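2-aminomuconate 6-semialdehyde dehydrogenase (Burkholderia cenocepacia, PDB 4U3W) probably catalyses the NAD-dependent oxidation of 2-aminomuconate 6-semialdehyde to 2-aminomuconate, as a member of the aldehyde dehydrogenase family. Local coordinates at residues 27-32 with 209-213; 193-199 with 222-228; 291-295 with 326-330; 310-316 with 414-420. One frame throughout, in Å; residues are numbered along the deposited sequence. Where two conformers were deposited one is given.

Interaction 1 of 4, residues 27-32 with 209-213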
loop_
_atom_site.group_PDB
_atom_site.type_symbol
_atom_site.label_atom_id
_atom_site.label_comp_id
_atom_site.label_asym_id
_atom_site.label_seq_id
_atom_site.Cartn_x
_atom_site.Cartn_y
_atom_site.Cartn_z
ATOM N N TYR A 27 -16.445 -3.015 36.216
ATOM C CA TYR A 27 -15.914 -4.348 35.900
ATOM C C TYR A 27 -14.412 -4.227 35.873
ATOM O O TYR A 27 -13.855 -3.593 34.981
ATOM C CB TYR A 27 -16.449 -4.883 34.563
ATOM C CG TYR A 27 -15.961 -6.303 34.247
ATOM C CD1 TYR A 27 -16.504 -7.400 34.903
ATOM C CD2 TYR A 27 -14.986 -6.538 33.276
ATOM C CE1 TYR A 27 -16.061 -8.727 34.624
ATOM C CE2 TYR A 27 -14.493 -7.894 32.990
ATOM C CZ TYR A 27 -15.066 -8.962 33.686
ATOM O OH TYR A 27 -14.689 -10.265 33.465
ATOM N N ILE A 28 -13.740 -4.784 36.891
ATOM C CA ILE A 28 -12.300 -4.565 37.006
ATOM C C ILE A 28 -11.552 -5.864 37.292
ATOM O O ILE A 28 -11.907 -6.588 38.231
ATOM C CB ILE A 28 -12.024 -3.503 38.121
ATOM C CG1 ILE A 28 -12.677 -2.145 37.753
ATOM C CG2 ILE A 28 -10.544 -3.348 38.404
ATOM C CD1 ILE A 28 -12.558 -1.081 38.930
ATOM N N ASN A 29 -10.546 -6.175 36.478
ATOM C CA ASN A 29 -9.746 -7.384 36.684
ATOM C C ASN A 29 -10.619 -8.652 36.767
ATOM O O ASN A 29 -10.469 -9.468 37.686
ATOM C CB ASN A 29 -8.854 -7.255 37.961
ATOM C CG ASN A 29 -7.615 -8.138 37.886
ATOM O OD1 ASN A 29 -7.176 -8.515 36.787
ATOM N ND2 ASN A 29 -7.002 -8.419 39.039
ATOM N N GLY A 30 -11.577 -8.771 35.858
ATOM C CA GLY A 30 -12.352 -9.991 35.751
ATOM C C GLY A 30 -13.507 -10.140 36.718
ATOM O O GLY A 30 -14.132 -11.187 36.758
ATOM N N GLU A 31 -13.861 -9.096 37.450
ATOM C CA GLU A 31 -15.072 -9.170 38.288
ATOM C C GLU A 31 -15.836 -7.846 38.395
ATOM O O GLU A 31 -15.256 -6.773 38.272
ATOM C CB GLU A 31 -14.705 -9.631 39.718
ATOM C CG GLU A 31 -13.714 -8.735 40.400
ATOM C CD GLU A 31 -13.454 -9.068 41.919
ATOM O OE1 GLU A 31 -14.168 -9.895 42.542
ATOM O OE2 GLU A 31 -12.519 -8.475 42.492
ATOM N N PHE A 32 -17.146 -7.935 38.638
ATOM C CA PHE A 32 -17.944 -6.771 38.944
ATOM C C PHE A 32 -17.710 -6.366 40.384
ATOM O O PHE A 32 -17.590 -7.239 41.270
ATOM C CB PHE A 32 -19.415 -7.052 38.684
ATOM C CG PHE A 32 -19.733 -7.160 37.180
ATOM C CD1 PHE A 32 -19.979 -6.018 36.428
ATOM C CD2 PHE A 32 -19.711 -8.403 36.550
ATOM C CE1 PHE A 32 -20.244 -6.108 35.006
ATOM C CE2 PHE A 32 -19.965 -8.504 35.180
ATOM C CZ PHE A 32 -20.246 -7.366 34.403
ATOM N N ALA A 209 -19.655 -5.507 29.294
ATOM C CA ALA A 209 -18.796 -6.123 30.304
ATOM C C ALA A 209 -19.245 -7.552 30.649
ATOM O O ALA A 209 -18.399 -8.411 30.808
ATOM C CB ALA A 209 -18.776 -5.231 31.631
ATOM N N GLU A 210 -20.561 -7.786 30.792
ATOM C CA GLU A 210 -21.061 -9.146 31.060
ATOM C C GLU A 210 -20.684 -10.112 29.947
ATOM O O GLU A 210 -20.332 -11.293 30.193
ATOM C CB GLU A 210 -22.599 -9.137 31.215
ATOM C CG GLU A 210 -23.043 -8.331 32.418
ATOM C CD GLU A 210 -24.545 -8.347 32.642
ATOM O OE1 GLU A 210 -25.239 -9.210 32.059
ATOM O OE2 GLU A 210 -25.036 -7.504 33.437
ATOM N N VAL A 211 -20.745 -9.628 28.714
ATOM C CA VAL A 211 -20.342 -10.472 27.573
ATOM C C VAL A 211 -18.838 -10.785 27.646
ATOM O O VAL A 211 -18.438 -11.961 27.466
ATOM C CB VAL A 211 -20.723 -9.817 26.197
ATOM C CG1 VAL A 211 -20.054 -10.613 25.040
ATOM C CG2 VAL A 211 -22.243 -9.844 26.041
ATOM N N MET A 212 -18.009 -9.761 27.895
ATOM C CA MET A 212 -16.562 -9.947 28.108
ATOM C C MET A 212 -16.288 -11.045 29.142
ATOM O O MET A 212 -15.413 -11.902 28.962
ATOM C CB MET A 212 -15.860 -8.638 28.611
ATOM C CG MET A 212 -16.002 -7.421 27.660
ATOM S SD MET A 212 -15.219 -7.793 26.042
ATOM C CE MET A 212 -15.414 -6.224 25.194
ATOM N N HIS A 213 -17.012 -10.953 30.251
ATOM C CA HIS A 213 -16.927 -11.911 31.344
ATOM C C HIS A 213 -17.380 -13.313 30.911
ATOM O O HIS A 213 -16.695 -14.298 31.184
ATOM C CB HIS A 213 -17.793 -11.427 32.519
ATOM C CG HIS A 213 -17.522 -12.166 33.791
ATOM N ND1 HIS A 213 -16.284 -12.159 34.393
ATOM C CD2 HIS A 213 -18.315 -12.939 34.570
ATOM C CE1 HIS A 213 -16.320 -12.898 35.488
ATOM N NE2 HIS A 213 -17.544 -13.374 35.627
HETATM O O HOH W 1 -13.398 -10.462 31.028
#
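In Y27 and H213 alike the first torsion carries CG to the position anti to the backbone N (chi1 -177° and -167°), and the two side chains, crossing at about a right angle, bring phenol oxygen and imidazole together. Y27 OH lies 2.6 Å from H213 ND1, a short hydrogen bond in which either partner could be the donor. The hydroxyl sits at the edge of the imidazole and in its plane; the ring planes stand 75° apart, an oblique pairing. A water 2.8 Å from Y27 OH adds a weak bond to M212 O, and H213 CE1 comes within 3.1 Å of G30 O. Tyrosine suits the place because its buried ring packs while its tip still reaches polar partners.

Deeper in, A209 is small enough to let both aromatics approach: its CB is 3.8 Å from Y27 CB and equally 3.8 Å from F32 CE1. F32 in turn lays one face over Y27 CD1 and sets CZ 3.6 Å from E210 CG, using only the aliphatic part of that glutamate, whose carboxylate pairs with R98. N29 and G30, both at positive phi, are the central residues of the type I' turn from I28 to E31; glycine adopts its conformation without strain. This is a two-residue beta hairpin packing against the side of helix 203-214, the crossover helix of a beta-alpha-beta unit in a Rossmann-like domain.

Interaction 2 of 4, residues 193-199 with 222-228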
loop_
_atom_site.group_PDB
_atom_site.type_symbol
_atom_site.label_atom_id
_atom_site.label_comp_id
_atom_site.label_asym_id
_atom_site.label_seq_id
_atom_site.Cartn_x
_atom_site.Cartn_y
_atom_site.Cartn_z
ATOM N N VAL A 193 -7.696 -2.253 28.036
ATOM C CA VAL A 193 -8.607 -1.107 27.960
ATOM C C VAL A 193 -9.164 -0.741 29.372
ATOM O O VAL A 193 -9.540 -1.625 30.121
ATOM C CB VAL A 193 -9.777 -1.448 26.990
ATOM C CG1 VAL A 193 -10.989 -0.578 27.224
ATOM C CG2 VAL A 193 -9.309 -1.416 25.495
ATOM N N VAL A 194 -9.242 0.545 29.680
ATOM C CA VAL A 194 -9.993 1.066 30.800
ATOM C C VAL A 194 -10.969 2.068 30.195
ATOM O O VAL A 194 -10.546 3.080 29.625
ATOM C CB VAL A 194 -9.110 1.780 31.840
ATOM C CG1 VAL A 194 -10.013 2.430 32.976
ATOM C CG2 VAL A 194 -8.117 0.800 32.439
ATOM N N ALA A 195 -12.259 1.746 30.278
ATOM C CA ALA A 195 -13.254 2.479 29.532
ATOM C C ALA A 195 -14.313 3.070 30.441
ATOM O O ALA A 195 -14.882 2.376 31.267
ATOM C CB ALA A 195 -13.929 1.568 28.499
ATOM N N LYS A 196 -14.613 4.340 30.218
ATOM C CA LYS A 196 -15.612 5.034 31.033
ATOM C C LYS A 196 -16.733 5.568 30.150
ATOM O O LYS A 196 -16.535 6.551 29.457
ATOM C CB LYS A 196 -15.027 6.216 31.785
ATOM C CG LYS A 196 -16.158 6.769 32.847
ATOM C CD LYS A 196 -16.077 8.203 33.124
ATOM C CE LYS A 196 -16.736 9.103 32.163
ATOM N NZ LYS A 196 -18.193 9.298 32.374
ATOM N N PRO A 197 -17.901 4.919 30.169
ATOM C CA PRO A 197 -19.018 5.408 29.335
ATOM C C PRO A 197 -19.658 6.603 29.995
ATOM O O PRO A 197 -19.391 6.925 31.184
ATOM C CB PRO A 197 -19.993 4.239 29.302
ATOM C CG PRO A 197 -19.759 3.541 30.720
ATOM C CD PRO A 197 -18.250 3.739 30.983
ATOM N N SER A 198 -20.500 7.282 29.236
ATOM C CA SER A 198 -21.167 8.455 29.776
ATOM C C SER A 198 -22.044 8.125 30.985
ATOM O O SER A 198 -22.670 7.059 31.064
ATOM C CB SER A 198 -22.016 9.166 28.701
ATOM O OG SER A 198 -22.737 10.195 29.350
ATOM N N GLU A 199 -22.026 9.041 31.972
ATOM C CA GLU A 199 -22.869 8.872 33.143
ATOM C C GLU A 199 -24.362 8.823 32.731
ATOM O O GLU A 199 -25.154 8.238 33.444
ATOM C CB GLU A 199 -22.633 9.993 34.194
ATOM C CG GLU A 199 -22.926 11.419 33.683
ATOM C CD GLU A 199 -21.715 12.095 33.008
ATOM O OE1 GLU A 199 -20.738 11.410 32.585
ATOM O OE2 GLU A 199 -21.745 13.337 32.874
ATOM N N PHE A 222 -10.102 -6.064 29.676
ATOM C CA PHE A 222 -11.156 -5.094 29.522
ATOM C C PHE A 222 -11.694 -4.657 30.922
ATOM O O PHE A 222 -12.172 -5.491 31.684
ATOM C CB PHE A 222 -12.315 -5.659 28.696
ATOM C CG PHE A 222 -13.489 -4.723 28.623
ATOM C CD1 PHE A 222 -13.552 -3.748 27.618
ATOM C CD2 PHE A 222 -14.539 -4.827 29.535
ATOM C CE1 PHE A 222 -14.635 -2.874 27.521
ATOM C CE2 PHE A 222 -15.618 -3.954 29.450
ATOM C CZ PHE A 222 -15.668 -2.982 28.454
ATOM N N ASN A 223 -11.634 -3.363 31.213
ATOM C CA ASN A 223 -12.097 -2.826 32.515
ATOM C C ASN A 223 -13.095 -1.700 32.255
ATOM O O ASN A 223 -12.858 -0.851 31.406
ATOM C CB ASN A 223 -10.935 -2.323 33.362
ATOM C CG ASN A 223 -9.852 -3.337 33.476
ATOM O OD1 ASN A 223 -9.882 -4.207 34.339
ATOM N ND2 ASN A 223 -8.897 -3.255 32.585
ATOM N N LEU A 224 -14.227 -1.746 32.963
ATOM C CA LEU A 224 -15.283 -0.738 32.869
ATOM C C LEU A 224 -15.376 0.042 34.167
ATOM O O LEU A 224 -15.477 -0.552 35.246
ATOM C CB LEU A 224 -16.636 -1.406 32.601
ATOM C CG LEU A 224 -17.805 -0.410 32.510
ATOM C CD1 LEU A 224 -17.742 0.296 31.185
ATOM C CD2 LEU A 224 -19.076 -1.234 32.551
ATOM N N ILE A 225 -15.271 1.354 34.096
ATOM C CA ILE A 225 -15.456 2.192 35.288
ATOM C C ILE A 225 -16.575 3.183 35.032
ATOM O O ILE A 225 -16.574 3.859 33.985
ATOM C CB ILE A 225 -14.191 2.987 35.666
ATOM C CG1 ILE A 225 -13.534 3.537 34.391
ATOM C CG2 ILE A 225 -13.183 2.090 36.407
ATOM C CD1 ILE A 225 -12.445 4.594 34.681
ATOM N N HIS A 226 -17.511 3.271 35.959
ATOM C CA HIS A 226 -18.588 4.225 35.816
ATOM C C HIS A 226 -18.316 5.500 36.571
ATOM O O HIS A 226 -17.569 5.515 37.602
ATOM C CB HIS A 226 -19.912 3.668 36.311
ATOM C CG HIS A 226 -20.493 2.606 35.420
ATOM N ND1 HIS A 226 -20.925 2.855 34.115
ATOM C CD2 HIS A 226 -20.699 1.281 35.630
ATOM C CE1 HIS A 226 -21.426 1.753 33.606
ATOM N NE2 HIS A 226 -21.299 0.774 34.496
ATOM N N GLY A 227 -18.932 6.568 36.081
ATOM C CA GLY A 227 -18.854 7.818 36.810
ATOM C C GLY A 227 -18.989 9.030 35.950
ATOM O O GLY A 227 -19.257 8.916 34.754
ATOM N N HIS A 228 -18.773 10.183 36.566
ATOM C CA HIS A 228 -18.883 11.443 35.878
ATOM C C HIS A 228 -17.579 11.837 35.197
ATOM O O HIS A 228 -16.665 11.029 35.102
ATOM C CB HIS A 228 -19.393 12.524 36.872
ATOM C CG HIS A 228 -20.845 12.356 37.169
ATOM N ND1 HIS A 228 -21.329 11.261 37.862
ATOM C CD2 HIS A 228 -21.935 13.092 36.812
ATOM C CE1 HIS A 228 -22.649 11.355 37.965
ATOM N NE2 HIS A 228 -23.044 12.439 37.314
HETATM O O HOH W 2 -20.686 5.820 33.741
#
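V193 O receives two donors from one residue: N223 N at 2.9 Å and N223 ND2 at 3.0 Å, arriving from opposite faces of the carbonyl plane. Asparagine suits this position because ND2 has two hydrogens, one for V193 O and one for G220 O, while OD1 accepts from N29 N. The parallel ladder continues with A195 N to N223 O and I225 N to A195 O.

Beyond the strands, K196 bends at chi3 and chi4 (both 83°), which curls its ammonium back over the backbone. There K196 NZ donates to G227 O at 2.6 Å and to P197 O at 2.9 Å, with a weak salt bridge to E199 OE1 at 3.3 Å. A water joins P197 O, H226 ND1 and G227 N; H226 NE2 is taken by T206 OG1. E199 CB rests over the centre of the H228 ring, a CH-pi contact, and H228 ND1 bonds E55. Held by two carbonyls and more weakly by a carboxylate, the K196 ammonium is fixed in place, consistent with the family, in which the lysine and glutamate of this segment commonly contact the NAD(P) ribose; no cofactor is bound here.

Interaction 3 of 4, residues 291-295 with 326-330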
loop_
_atom_site.group_PDB
_atom_site.type_symbol
_atom_site.label_atom_id
_atom_site.label_comp_id
_atom_site.label_asym_id
_atom_site.label_seq_id
_atom_site.Cartn_x
_atom_site.Cartn_y
_atom_site.Cartn_z
ATOM N N VAL A 291 -34.505 16.673 -0.072
ATOM C CA VAL A 291 -35.382 16.984 1.080
ATOM C C VAL A 291 -35.387 15.837 2.079
ATOM O O VAL A 291 -35.139 16.065 3.270
ATOM C CB VAL A 291 -36.864 17.301 0.660
ATOM C CG1 VAL A 291 -37.753 17.522 1.920
ATOM C CG2 VAL A 291 -36.956 18.530 -0.219
ATOM N N ALA A 292 -35.606 14.599 1.621
ATOM C CA ALA A 292 -35.517 13.459 2.547
ATOM C C ALA A 292 -34.146 13.339 3.256
ATOM O O ALA A 292 -34.065 12.948 4.437
ATOM C CB ALA A 292 -35.804 12.141 1.806
ATOM N N GLY A 293 -33.076 13.629 2.515
ATOM C CA GLY A 293 -31.706 13.492 3.044
ATOM C C GLY A 293 -31.454 14.515 4.159
ATOM O O GLY A 293 -30.809 14.206 5.179
ATOM N N VAL A 294 -31.914 15.740 3.924
ATOM C CA VAL A 294 -31.750 16.813 4.929
ATOM C C VAL A 294 -32.661 16.596 6.134
ATOM O O VAL A 294 -32.260 16.885 7.288
ATOM C CB VAL A 294 -31.994 18.189 4.253
ATOM C CG1 VAL A 294 -32.154 19.362 5.329
ATOM C CG2 VAL A 294 -30.852 18.459 3.295
ATOM N N LEU A 295 -33.856 16.035 5.916
ATOM C CA LEU A 295 -34.662 15.593 7.075
ATOM C C LEU A 295 -33.843 14.648 7.947
ATOM O O LEU A 295 -33.727 14.813 9.181
ATOM C CB LEU A 295 -35.946 14.891 6.627
ATOM C CG LEU A 295 -37.003 14.699 7.739
ATOM C CD1 LEU A 295 -37.751 16.006 7.966
ATOM C CD2 LEU A 295 -38.011 13.581 7.421
ATOM N N LEU A 326 -39.575 20.573 3.365
ATOM C CA LEU A 326 -38.957 20.052 4.587
ATOM C C LEU A 326 -39.880 20.257 5.785
ATOM O O LEU A 326 -39.941 19.427 6.716
ATOM C CB LEU A 326 -37.617 20.733 4.839
ATOM C CG LEU A 326 -36.749 20.056 5.934
ATOM C CD1 LEU A 326 -36.144 18.714 5.440
ATOM C CD2 LEU A 326 -35.670 21.005 6.379
ATOM N N LYS A 327 -40.570 21.388 5.782
ATOM C CA LYS A 327 -41.492 21.710 6.876
ATOM C C LYS A 327 -42.567 20.623 6.981
ATOM O O LYS A 327 -42.843 20.104 8.065
ATOM C CB LYS A 327 -42.118 23.101 6.663
ATOM C CG LYS A 327 -43.205 23.464 7.680
ATOM C CD LYS A 327 -43.876 24.807 7.339
ATOM C CE LYS A 327 -44.976 25.115 8.355
ATOM N NZ LYS A 327 -45.568 26.485 8.189
ATOM N N GLU A 328 -43.178 20.294 5.849
ATOM C CA GLU A 328 -44.195 19.244 5.789
ATOM C C GLU A 328 -43.689 17.866 6.282
ATOM O O GLU A 328 -44.356 17.190 7.063
ATOM C CB GLU A 328 -44.751 19.167 4.344
ATOM C CG GLU A 328 -45.721 18.047 4.078
ATOM C CD GLU A 328 -46.244 18.061 2.644
ATOM O OE1 GLU A 328 -46.373 19.162 2.048
ATOM O OE2 GLU A 328 -46.488 16.965 2.097
ATOM N N GLN A 329 -42.500 17.440 5.875
ATOM C CA GLN A 329 -41.974 16.167 6.377
ATOM C C GLN A 329 -41.607 16.216 7.867
ATOM O O GLN A 329 -41.725 15.204 8.601
ATOM C CB GLN A 329 -40.739 15.747 5.547
ATOM C CG GLN A 329 -41.102 15.471 4.039
ATOM C CD GLN A 329 -39.986 14.750 3.279
ATOM O OE1 GLN A 329 -39.053 14.227 3.873
ATOM N NE2 GLN A 329 -40.076 14.752 1.929
ATOM N N ALA A 330 -41.084 17.354 8.292
ATOM C CA ALA A 330 -40.713 17.518 9.715
ATOM C C ALA A 330 -41.967 17.473 10.605
ATOM O O ALA A 330 -41.955 16.891 11.679
ATOM C CB ALA A 330 -39.951 18.841 9.916
#
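L326 and V291, L295 and A330 meet through van der Waals contacts, methyls against methyls and against backbone, and these carry a large part of the interface between the two helices. L326 sits centrally against V291, V294 and L295: its CD1 methyl lies against the helical V291 O to L295 N bond, 3.6 Å from both V291 O and L295 N and 4.0 Å from L295 CB, while CD2 lies 4.0 Å from V294 CG1. Its CG is anti to the backbone N (chi1 -168°), a torsion that swings the isobutyl end across to the other helix although the residue itself sits at the flank. L295 answers in the reverse direction. Its CD1 packs 3.6 Å from A330 N, over a piece of backbone left accessible by the small alanine. Branched chains suit these places because their two methyls can touch different neighbours at once.

The mixed contacts belong to Q329, whose extended chain runs along the outer border of the interface. The amide packs on methyls: NE2 is 3.6 Å from V291 CG1, and OE1 is 3.8 Å from L295 CD2. A glutamine can line such a border with its aliphatic stem and still carry a polar end beside exposed A292.

Hydrogen bonds between residues 291-295 and 326-330 are absent. The short axes pass 9.9 Å apart at a crossing angle of -52°, and beneath them L326 also reaches C414 and I416 of the sheet. Such neighbouring helices on one face of a largely parallel sheet, joined through strand 309-315, are typical of a three-layered alpha/beta domain of the Rossmann-like kind.

Interaction 4 of 4, residues 310-316 with 414-420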
loop_
_atom_site.group_PDB
_atom_site.type_symbol
_atom_site.label_atom_id
_atom_site.label_comp_id
_atom_site.label_asym_id
_atom_site.label_seq_id
_atom_site.Cartn_x
_atom_site.Cartn_y
_atom_site.Cartn_z
ATOM N N GLU A 310 -26.672 21.251 11.079
ATOM C CA GLU A 310 -27.405 22.328 11.721
ATOM C C GLU A 310 -27.423 23.589 10.858
ATOM O O GLU A 310 -28.193 24.492 11.159
ATOM C CB GLU A 310 -26.813 22.625 13.137
ATOM C CG GLU A 310 -27.106 21.447 14.070
ATOM C CD GLU A 310 -26.744 21.714 15.574
ATOM O OE1 GLU A 310 -26.138 22.766 15.888
ATOM O OE2 GLU A 310 -27.099 20.868 16.415
ATOM N N ARG A 311 -26.605 23.635 9.781
ATOM C CA ARG A 311 -26.664 24.711 8.769
ATOM C C ARG A 311 -27.058 24.038 7.467
ATOM O O ARG A 311 -26.567 22.940 7.149
ATOM C CB ARG A 311 -25.318 25.447 8.552
ATOM C CG ARG A 311 -24.702 26.096 9.814
ATOM C CD ARG A 311 -23.381 26.785 9.484
ATOM N NE ARG A 311 -22.246 25.825 9.376
ATOM C CZ ARG A 311 -21.209 26.001 8.555
ATOM N NH1 ARG A 311 -21.182 27.048 7.734
ATOM N NH2 ARG A 311 -20.204 25.124 8.531
ATOM N N VAL A 312 -27.974 24.663 6.744
ATOM C CA VAL A 312 -28.334 24.208 5.387
ATOM C C VAL A 312 -28.245 25.405 4.437
ATOM O O VAL A 312 -28.713 26.499 4.792
ATOM C CB VAL A 312 -29.776 23.603 5.326
ATOM C CG1 VAL A 312 -30.073 23.029 3.903
ATOM C CG2 VAL A 312 -29.931 22.510 6.394
ATOM N N TYR A 313 -27.621 25.214 3.257
ATOM C CA TYR A 313 -27.591 26.259 2.234
ATOM C C TYR A 313 -28.233 25.738 0.947
ATOM O O TYR A 313 -27.811 24.729 0.421
ATOM C CB TYR A 313 -26.169 26.743 1.923
ATOM C CG TYR A 313 -25.407 27.275 3.163
ATOM C CD1 TYR A 313 -25.606 28.562 3.647
ATOM C CD2 TYR A 313 -24.493 26.469 3.814
ATOM C CE1 TYR A 313 -24.889 29.051 4.786
ATOM C CE2 TYR A 313 -23.775 26.928 4.958
ATOM C CZ TYR A 313 -23.995 28.216 5.425
ATOM O OH TYR A 313 -23.263 28.588 6.504
ATOM N N VAL A 314 -29.238 26.452 0.448
ATOM C CA VAL A 314 -30.000 25.990 -0.718
ATOM C C VAL A 314 -29.932 27.071 -1.792
ATOM O O VAL A 314 -30.104 28.253 -1.502
ATOM C CB VAL A 314 -31.468 25.677 -0.343
ATOM C CG1 VAL A 314 -32.285 25.198 -1.557
ATOM C CG2 VAL A 314 -31.502 24.622 0.788
ATOM N N GLU A 315 -29.638 26.665 -3.025
ATOM C CA GLU A 315 -29.500 27.627 -4.097
ATOM C C GLU A 315 -30.840 28.358 -4.285
ATOM O O GLU A 315 -31.912 27.730 -4.269
ATOM C CB GLU A 315 -29.038 26.950 -5.392
ATOM C CG GLU A 315 -28.512 27.923 -6.407
ATOM C CD GLU A 315 -28.004 27.196 -7.678
ATOM O OE1 GLU A 315 -27.869 25.951 -7.668
ATOM O OE2 GLU A 315 -27.776 27.901 -8.660
ATOM N N ARG A 316 -30.775 29.674 -4.468
ATOM C CA ARG A 316 -31.970 30.512 -4.355
ATOM C C ARG A 316 -33.194 30.079 -5.218
ATOM O O ARG A 316 -34.305 30.152 -4.724
ATOM C CB ARG A 316 -31.614 31.984 -4.667
ATOM C CG ARG A 316 -32.661 32.985 -4.213
ATOM C CD ARG A 316 -32.216 34.396 -4.501
ATOM N NE ARG A 316 -30.978 34.741 -3.811
ATOM C CZ ARG A 316 -30.911 35.127 -2.541
ATOM N NH1 ARG A 316 -32.004 35.182 -1.794
ATOM N NH2 ARG A 316 -29.743 35.439 -2.006
ATOM N N CYS A 414 -32.251 22.841 12.305
ATOM C CA CYS A 414 -31.385 23.308 11.243
ATOM C C CYS A 414 -31.840 24.709 10.889
ATOM O O CYS A 414 -33.032 25.013 10.975
ATOM C CB CYS A 414 -31.445 22.386 9.997
ATOM S SG CYS A 414 -33.072 22.126 9.254
ATOM N N HIS A 415 -30.876 25.537 10.488
ATOM C CA HIS A 415 -31.147 26.820 9.866
ATOM C C HIS A 415 -30.975 26.640 8.321
ATOM O O HIS A 415 -30.051 25.991 7.876
ATOM C CB HIS A 415 -30.206 27.917 10.404
ATOM C CG HIS A 415 -30.348 29.231 9.692
ATOM N ND1 HIS A 415 -29.623 29.551 8.557
ATOM C CD2 HIS A 415 -31.139 30.306 9.939
ATOM C CE1 HIS A 415 -29.968 30.757 8.133
ATOM N NE2 HIS A 415 -30.892 31.232 8.947
ATOM N N ILE A 416 -31.841 27.252 7.524
ATOM C CA ILE A 416 -31.732 27.180 6.039
ATOM C C ILE A 416 -31.509 28.597 5.480
ATOM O O ILE A 416 -32.260 29.523 5.831
ATOM C CB ILE A 416 -33.016 26.525 5.427
ATOM C CG1 ILE A 416 -33.374 25.297 6.283
ATOM C CG2 ILE A 416 -32.833 26.122 3.891
ATOM C CD1 ILE A 416 -34.570 24.497 5.859
ATOM N N ALA A 417 -30.483 28.776 4.628
ATOM C CA ALA A 417 -30.245 30.076 3.963
ATOM C C ALA A 417 -30.137 29.867 2.480
ATOM O O ALA A 417 -29.758 28.783 2.051
ATOM C CB ALA A 417 -28.984 30.764 4.474
ATOM N N PRO A 418 -30.494 30.902 1.685
ATOM C CA PRO A 418 -30.274 30.837 0.235
ATOM C C PRO A 418 -28.839 31.165 -0.152
ATOM O O PRO A 418 -28.220 31.955 0.570
ATOM C CB PRO A 418 -31.208 31.919 -0.308
ATOM C CG PRO A 418 -31.209 32.963 0.805
ATOM C CD PRO A 418 -31.121 32.173 2.099
ATOM N N PHE A 419 -28.354 30.630 -1.278
ATOM C CA PHE A 419 -27.101 31.107 -1.850
ATOM C C PHE A 419 -27.275 31.314 -3.357
ATOM O O PHE A 419 -28.234 30.797 -3.960
ATOM C CB PHE A 419 -25.926 30.148 -1.525
ATOM C CG PHE A 419 -25.947 28.831 -2.260
ATOM C CD1 PHE A 419 -26.653 27.746 -1.738
ATOM C CD2 PHE A 419 -25.205 28.642 -3.420
ATOM C CE1 PHE A 419 -26.660 26.505 -2.369
ATOM C CE2 PHE A 419 -25.210 27.401 -4.098
ATOM C CZ PHE A 419 -25.939 26.321 -3.574
ATOM N N ASP A 420 -26.364 32.072 -3.964
ATOM C CA ASP A 420 -26.459 32.354 -5.396
ATOM C C ASP A 420 -25.409 31.700 -6.269
ATOM O O ASP A 420 -25.675 31.436 -7.430
ATOM C CB ASP A 420 -26.422 33.870 -5.614
ATOM C CG ASP A 420 -27.608 34.552 -4.983
ATOM O OD1 ASP A 420 -28.749 34.207 -5.370
ATOM O OD2 ASP A 420 -27.388 35.365 -4.052
HETATM O O HOH W 3 -27.556 28.059 7.272
HETATM O O HOH W 4 -28.142 30.470 -8.503
#
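V312, V314 and I416 form the close-packed stretch where these two parallel strands meet. The valines lie side by side with I416, pointing the same way, and V314 CG2 comes to 3.7 Å from I416 CG2; beta-branched residues fit well here, being both strand formers and compact fillers. V314 and I416 lie beneath helix 319-331, V312 against V294 of helix 287-299. The backbones are laced by alternating bonds, among them A417 N to V312 O and V314 N to A417 O, both 2.9 Å. On the other face F419 takes the cramped torsion between N and carbonyl carbon (chi1 72°), which folds its ring back over the neighbouring strand. E315 CB lies over that ring, 3.6 Å from F419 CZ, and Y313 CB is 3.8 Å from F419 CD1. A417, having only a methyl, leaves room for the Y313 ring. A water in the plane of the H415 ring, 2.9 Å from H415 ND1, donates to V312 O, while H415 NE2 is bonded to L398 N.

Strands 309-315 and 413-419 are adjacent in the seven-stranded mixed sheet of an alpha/beta domain, with helices 319-331 and 422-430 laid on its two faces.

Toward the C-terminal ends the packing gives way to polar, exposed groups. R316 grips D420 side-on: NE reaches OD1 at 2.8 Å on its syn lone pair, and NH2 reaches OD2 at 3.1 Å, the guanidinium and carboxylate planes being 28° apart. P418 CB lies over one face of that guanidinium, toward its rim. A second water bridges E315 OE2 and D420 O, while E315 OE1 is held by A283 N.

How the interactions relate
The four contacts form two touching pairs on opposite sides of the chain's centre. Interactions 1 and 2 share one beta-alpha-beta unit: strand 222-224 bonds to strand 192-196 in interaction 2 and to Y27 and N29 of the hairpin, while the connecting helix 203-214 receives that hairpin in interaction 1. Interactions 3 and 4 combine likewise, V294 touching V312 while L326 also meets the sheet. The strand pairs 2 and 4 are buried and rest on backbone bonds, with charged groups gathered at their ends. The partly buried contacts 1 and 3 depend on side chains, a tyrosine-histidine bond in one and mainly apolar packing with a glutamine at the border in the other. Interactions 2 and 4 remain about 17 Å apart at their nearest atoms.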